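Local coordinates for protein putative oxidoreductase FAD-binding subunit (PDB 4ZOH) that probably serves as the flavin-binding subunit of a molybdopterin-dependent oxidoreductase, holding FAD for electron transfer, at residues I85-I95 and D118-M126. Numbering follows the deposited sequence.
Sequences IPLLSETASNI and DYPAALIAM. With FAD (flavin-adenine dinucleotide), chain H.
An antiparallel helix pair at the pyrimidine end of the flavin, 88-93 against 119-125, illustrates how a buried apolar interface can end in a cofactor site. The segment axes come within 9.4 Å at 168°, and no hydrogen bond crosses between them. At the middle Ala122 CB packs against both Leu87 CD2, 3.7 Å away, and Thr91 OG1, which is satisfied by donating to Leu87 O from above the carbonyl plane. Leu88, its CG anti to the backbone N (chi1 -169°), reaches across with CD1 to Tyr119 CD1 and Leu123 CD2. At the far end Met126, its chain bent at chi3, brings CE against Leu88 CB and Ile85 CG2. Toward the flavin, Ile95 lays CD1 over one face of the Tyr119 ring, 3.8 Å from its centroid, a CH-pi contact, while Ala92 CB comes within 3.6 Å of Tyr119 OH, which hydrogen-bonds His77 ND1. With Tyr119 cut back to an alanine, Ile95 CD1 is likely to lose its aromatic surface and His77 its hydroxyl mate. Asp118 then grips the flavin twice: its N donates to FAD O2 (3.0 Å, 161°), and its OD2 accepts from FAD N3 at 3.1 Å. Tyr176 OH hydrogen-bonds OD1, and Lys178 NZ forms a salt bridge with OD2, probably favouring the ionised carboxylate. The pair thus joins an apolar helix interface to the flavin pocket of a molybdopterin dehydrogenase FAD-binding domain.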
loop_
_atom_site.group_PDB
_atom_site.type_symbol
_atom_site.label_atom_id
_atom_site.label_comp_id
_atom_site.label_asym_id
_atom_site.label_seq_id
_atom_site.Cartn_x
_atom_site.Cartn_y
_atom_site.Cartn_z
ATOM N N ILE B 85 -52.344 -5.554 -7.766
ATOM C CA ILE B 85 -53.349 -5.086 -6.837
ATOM C C ILE B 85 -53.730 -3.672 -7.246
ATOM O O ILE B 85 -52.809 -2.793 -7.377
ATOM C CB ILE B 85 -52.868 -5.084 -5.401
ATOM C CG1 ILE B 85 -52.250 -6.469 -5.072
ATOM C CG2 ILE B 85 -54.002 -4.627 -4.444
ATOM C CD1 ILE B 85 -51.866 -6.606 -3.612
ATOM N N PRO B 86 -55.057 -3.435 -7.501
ATOM C CA PRO B 86 -55.523 -2.128 -7.920
ATOM C C PRO B 86 -55.075 -1.057 -6.935
ATOM O O PRO B 86 -55.177 -1.275 -5.738
ATOM C CB PRO B 86 -57.057 -2.306 -7.911
ATOM C CG PRO B 86 -57.237 -3.732 -8.366
ATOM C CD PRO B 86 -56.124 -4.459 -7.630
ATOM N N LEU B 87 -54.585 0.076 -7.463
ATOM C CA LEU B 87 -53.975 1.206 -6.663
ATOM C C LEU B 87 -52.637 0.890 -5.914
ATOM O O LEU B 87 -51.662 1.643 -6.022
ATOM C CB LEU B 87 -54.976 1.857 -5.688
ATOM C CG LEU B 87 -54.453 3.053 -4.929
ATOM C CD1 LEU B 87 -54.094 4.215 -5.853
ATOM C CD2 LEU B 87 -55.420 3.535 -3.867
ATOM N N LEU B 88 -52.660 -0.169 -5.119
ATOM C CA LEU B 88 -51.586 -0.498 -4.213
ATOM C C LEU B 88 -50.262 -0.817 -4.961
ATOM O O LEU B 88 -49.212 -0.310 -4.596
ATOM C CB LEU B 88 -52.006 -1.645 -3.250
ATOM C CG LEU B 88 -50.970 -1.824 -2.095
ATOM C CD1 LEU B 88 -50.934 -0.527 -1.290
ATOM C CD2 LEU B 88 -51.235 -3.009 -1.155
ATOM N N SER B 89 -50.344 -1.636 -5.997
ATOM C CA SER B 89 -49.180 -1.951 -6.816
ATOM C C SER B 89 -48.561 -0.739 -7.456
ATOM O O SER B 89 -47.328 -0.585 -7.450
ATOM C CB SER B 89 -49.508 -2.967 -7.871
ATOM O OG SER B 89 -49.849 -4.186 -7.236
ATOM N N GLU B 90 -49.404 0.114 -8.035
ATOM C CA GLU B 90 -48.863 1.317 -8.632
ATOM C C GLU B 90 -48.231 2.243 -7.555
ATOM O O GLU B 90 -47.179 2.825 -7.792
ATOM C CB GLU B 90 -49.922 2.024 -9.429
ATOM C CG GLU B 90 -49.509 3.377 -9.996
ATOM C CD GLU B 90 -50.652 4.031 -10.737
ATOM O OE1 GLU B 90 -51.328 3.295 -11.481
ATOM O OE2 GLU B 90 -50.884 5.241 -10.561
ATOM N N THR B 91 -48.851 2.340 -6.384
ATOM C CA THR B 91 -48.333 3.134 -5.293
ATOM C C THR B 91 -46.945 2.608 -4.859
ATOM O O THR B 91 -46.038 3.408 -4.701
ATOM C CB THR B 91 -49.277 3.101 -4.070
ATOM O OG1 THR B 91 -50.535 3.607 -4.491
ATOM C CG2 THR B 91 -48.765 3.989 -2.931
ATOM N N ALA B 92 -46.812 1.290 -4.663
ATOM C CA ALA B 92 -45.507 0.658 -4.285
ATOM C C ALA B 92 -44.407 1.016 -5.277
ATOM O O ALA B 92 -43.289 1.299 -4.844
ATOM C CB ALA B 92 -45.647 -0.846 -4.200
ATOM N N SER B 93 -44.757 1.025 -6.586
ATOM C CA SER B 93 -43.895 1.443 -7.711
ATOM C C SER B 93 -43.227 2.791 -7.561
ATOM O O SER B 93 -42.199 3.077 -8.210
ATOM C CB SER B 93 -44.745 1.524 -8.992
ATOM O OG SER B 93 -44.989 0.202 -9.466
ATOM N N ASN B 94 -43.931 3.691 -6.904
ATOM C CA ASN B 94 -43.438 5.040 -6.701
ATOM C C ASN B 94 -42.451 5.176 -5.550
ATOM O O ASN B 94 -41.850 6.212 -5.408
ATOM C CB ASN B 94 -44.629 5.969 -6.371
ATOM C CG ASN B 94 -45.387 6.364 -7.604
ATOM O OD1 ASN B 94 -45.067 7.383 -8.222
ATOM N ND2 ASN B 94 -46.363 5.538 -7.999
ATOM N N ILE B 95 -42.352 4.179 -4.687
ATOM C CA ILE B 95 -41.543 4.329 -3.468
ATOM C C ILE B 95 -40.058 4.472 -3.819
ATOM O O ILE B 95 -39.548 3.777 -4.715
ATOM C CB ILE B 95 -41.748 3.161 -2.491
ATOM C CG1 ILE B 95 -43.150 3.217 -1.921
ATOM C CG2 ILE B 95 -40.721 3.224 -1.343
ATOM C CD1 ILE B 95 -43.555 1.934 -1.155
ATOM N N ASP B 118 -45.545 6.710 0.918
ATOM C CA ASP B 118 -46.512 6.445 -0.143
ATOM C C ASP B 118 -47.698 5.567 0.289
ATOM O O ASP B 118 -48.871 5.992 0.126
ATOM C CB ASP B 118 -45.815 5.952 -1.408
ATOM C CG ASP B 118 -44.913 6.998 -1.977
ATOM O OD1 ASP B 118 -45.389 8.188 -2.039
ATOM O OD2 ASP B 118 -43.721 6.665 -2.334
ATOM N N TYR B 119 -47.423 4.420 0.914
ATOM C CA TYR B 119 -48.492 3.437 1.133
ATOM C C TYR B 119 -49.732 4.004 1.860
ATOM O O TYR B 119 -50.834 3.656 1.481
ATOM C CB TYR B 119 -48.037 2.208 1.901
ATOM C CG TYR B 119 -47.204 1.195 1.147
ATOM C CD1 TYR B 119 -47.589 0.716 -0.116
ATOM C CD2 TYR B 119 -46.040 0.654 1.754
ATOM C CE1 TYR B 119 -46.824 -0.261 -0.764
ATOM C CE2 TYR B 119 -45.294 -0.313 1.139
ATOM C CZ TYR B 119 -45.679 -0.767 -0.114
ATOM O OH TYR B 119 -44.865 -1.671 -0.735
ATOM N N PRO B 120 -49.545 4.818 2.925
ATOM C CA PRO B 120 -50.707 5.241 3.737
ATOM C C PRO B 120 -51.778 5.976 2.938
ATOM O O PRO B 120 -52.922 5.851 3.258
ATOM C CB PRO B 120 -50.081 6.210 4.779
ATOM C CG PRO B 120 -48.671 5.715 4.928
ATOM C CD PRO B 120 -48.291 5.337 3.510
ATOM N N ALA B 121 -51.397 6.707 1.902
ATOM C CA ALA B 121 -52.400 7.317 1.046
ATOM C C ALA B 121 -53.297 6.243 0.400
ATOM O O ALA B 121 -54.513 6.396 0.414
ATOM C CB ALA B 121 -51.791 8.229 0.012
ATOM N N ALA B 122 -52.682 5.207 -0.177
ATOM C CA ALA B 122 -53.415 4.079 -0.746
ATOM C C ALA B 122 -54.122 3.271 0.338
ATOM O O ALA B 122 -55.251 2.876 0.133
ATOM C CB ALA B 122 -52.542 3.173 -1.629
ATOM N N LEU B 123 -53.477 3.043 1.482
ATOM C CA LEU B 123 -54.049 2.148 2.461
ATOM C C LEU B 123 -55.276 2.815 3.151
ATOM O O LEU B 123 -56.215 2.158 3.539
ATOM C CB LEU B 123 -53.001 1.709 3.482
ATOM C CG LEU B 123 -51.875 0.738 3.016
ATOM C CD1 LEU B 123 -50.822 0.561 4.101
ATOM C CD2 LEU B 123 -52.316 -0.640 2.543
ATOM N N ILE B 124 -55.248 4.119 3.336
ATOM C CA ILE B 124 -56.400 4.764 3.982
ATOM C C ILE B 124 -57.593 4.761 3.040
ATOM O O ILE B 124 -58.718 4.573 3.479
ATOM C CB ILE B 124 -56.074 6.159 4.587
ATOM C CG1 ILE B 124 -57.154 6.595 5.599
ATOM C CG2 ILE B 124 -55.871 7.198 3.531
ATOM C CD1 ILE B 124 -56.828 6.244 7.032
ATOM N N ALA B 125 -57.300 4.912 1.745
ATOM C CA ALA B 125 -58.298 4.946 0.674
ATOM C C ALA B 125 -58.934 3.591 0.492
ATOM O O ALA B 125 -60.120 3.480 0.170
ATOM C CB ALA B 125 -57.668 5.388 -0.617
ATOM N N MET B 126 -58.123 2.558 0.687
ATOM C CA MET B 126 -58.552 1.201 0.541
ATOM C C MET B 126 -59.296 0.627 1.782
ATOM O O MET B 126 -59.811 -0.484 1.711
ATOM C CB MET B 126 -57.329 0.377 0.174
ATOM C CG MET B 126 -56.845 0.660 -1.229
ATOM S SD MET B 126 -55.293 -0.158 -1.642
ATOM C CE MET B 126 -55.839 -1.663 -2.529
HETATM P PA FAD H . -37.139 -1.406 8.520
HETATM O O1A FAD H . -36.240 -0.245 8.257
HETATM O O2A FAD H . -36.613 -2.769 8.674
HETATM O O5B FAD H . -37.979 -1.133 9.809
HETATM C C5B FAD H . -38.611 0.169 10.003
HETATM C C4B FAD H . -39.387 0.170 11.434
HETATM O O4B FAD H . -40.393 -0.915 11.542
HETATM C C3B FAD H . -38.372 -0.159 12.523
HETATM O O3B FAD H . -38.664 0.609 13.664
HETATM C C2B FAD H . -38.517 -1.678 12.771
HETATM O O2B FAD H . -38.126 -2.103 14.083
HETATM C C1B FAD H . -39.988 -1.873 12.628
HETATM N N9A FAD H . -40.528 -3.025 11.917
HETATM C C8A FAD H . -40.162 -3.532 10.742
HETATM N N7A FAD H . -40.998 -4.544 10.414
HETATM C C5A FAD H . -41.909 -4.656 11.411
HETATM C C6A FAD H . -43.023 -5.492 11.633
HETATM N N6A FAD H . -43.323 -6.392 10.701
HETATM N N1A FAD H . -43.742 -5.360 12.764
HETATM C C2A FAD H . -43.472 -4.390 13.676
HETATM N N3A FAD H . -42.417 -3.590 13.494
HETATM C C4A FAD H . -41.619 -3.692 12.370
HETATM N N1 FAD H . -40.620 5.319 1.651
HETATM C C2 FAD H . -41.725 5.874 1.012
HETATM O O2 FAD H . -42.837 5.633 1.435
HETATM N N3 FAD H . -41.575 6.674 -0.080
HETATM C C4 FAD H . -40.342 6.972 -0.558
HETATM O O4 FAD H . -40.266 7.664 -1.578
HETATM C C4X FAD H . -39.209 6.444 0.099
HETATM N N5 FAD H . -37.954 6.739 -0.388
HETATM C C5X FAD H . -36.819 6.217 0.301
HETATM C C6 FAD H . -35.557 6.574 -0.163
HETATM C C7 FAD H . -34.414 6.056 0.465
HETATM C C7M FAD H . -33.048 6.492 -0.111
HETATM C C8 FAD H . -34.547 5.208 1.584
HETATM C C8M FAD H . -33.331 4.625 2.353
HETATM C C9 FAD H . -35.823 4.888 2.085
HETATM C C9A FAD H . -36.955 5.377 1.429
HETATM N N10 FAD H . -38.257 5.081 1.891
HETATM C C10 FAD H . -39.357 5.621 1.199
HETATM C "C1'" FAD H . -38.496 4.235 3.055
HETATM C "C2'" FAD H . -38.575 2.749 2.658
HETATM O "O2'" FAD H . -39.836 2.536 1.989
HETATM C "C3'" FAD H . -38.398 1.794 3.871
HETATM O "O3'" FAD H . -38.156 0.505 3.303
HETATM C "C4'" FAD H . -39.621 1.714 4.770
HETATM O "O4'" FAD H . -39.974 3.041 5.163
HETATM C "C5'" FAD H . -39.369 0.853 6.026
HETATM O "O5'" FAD H . -39.558 -0.523 5.602
HETATM P P FAD H . -38.430 -1.590 5.875
HETATM O O1P FAD H . -38.998 -2.939 5.583
HETATM O O2P FAD H . -37.181 -1.218 5.173
HETATM O O3P FAD H . -38.332 -1.405 7.441
#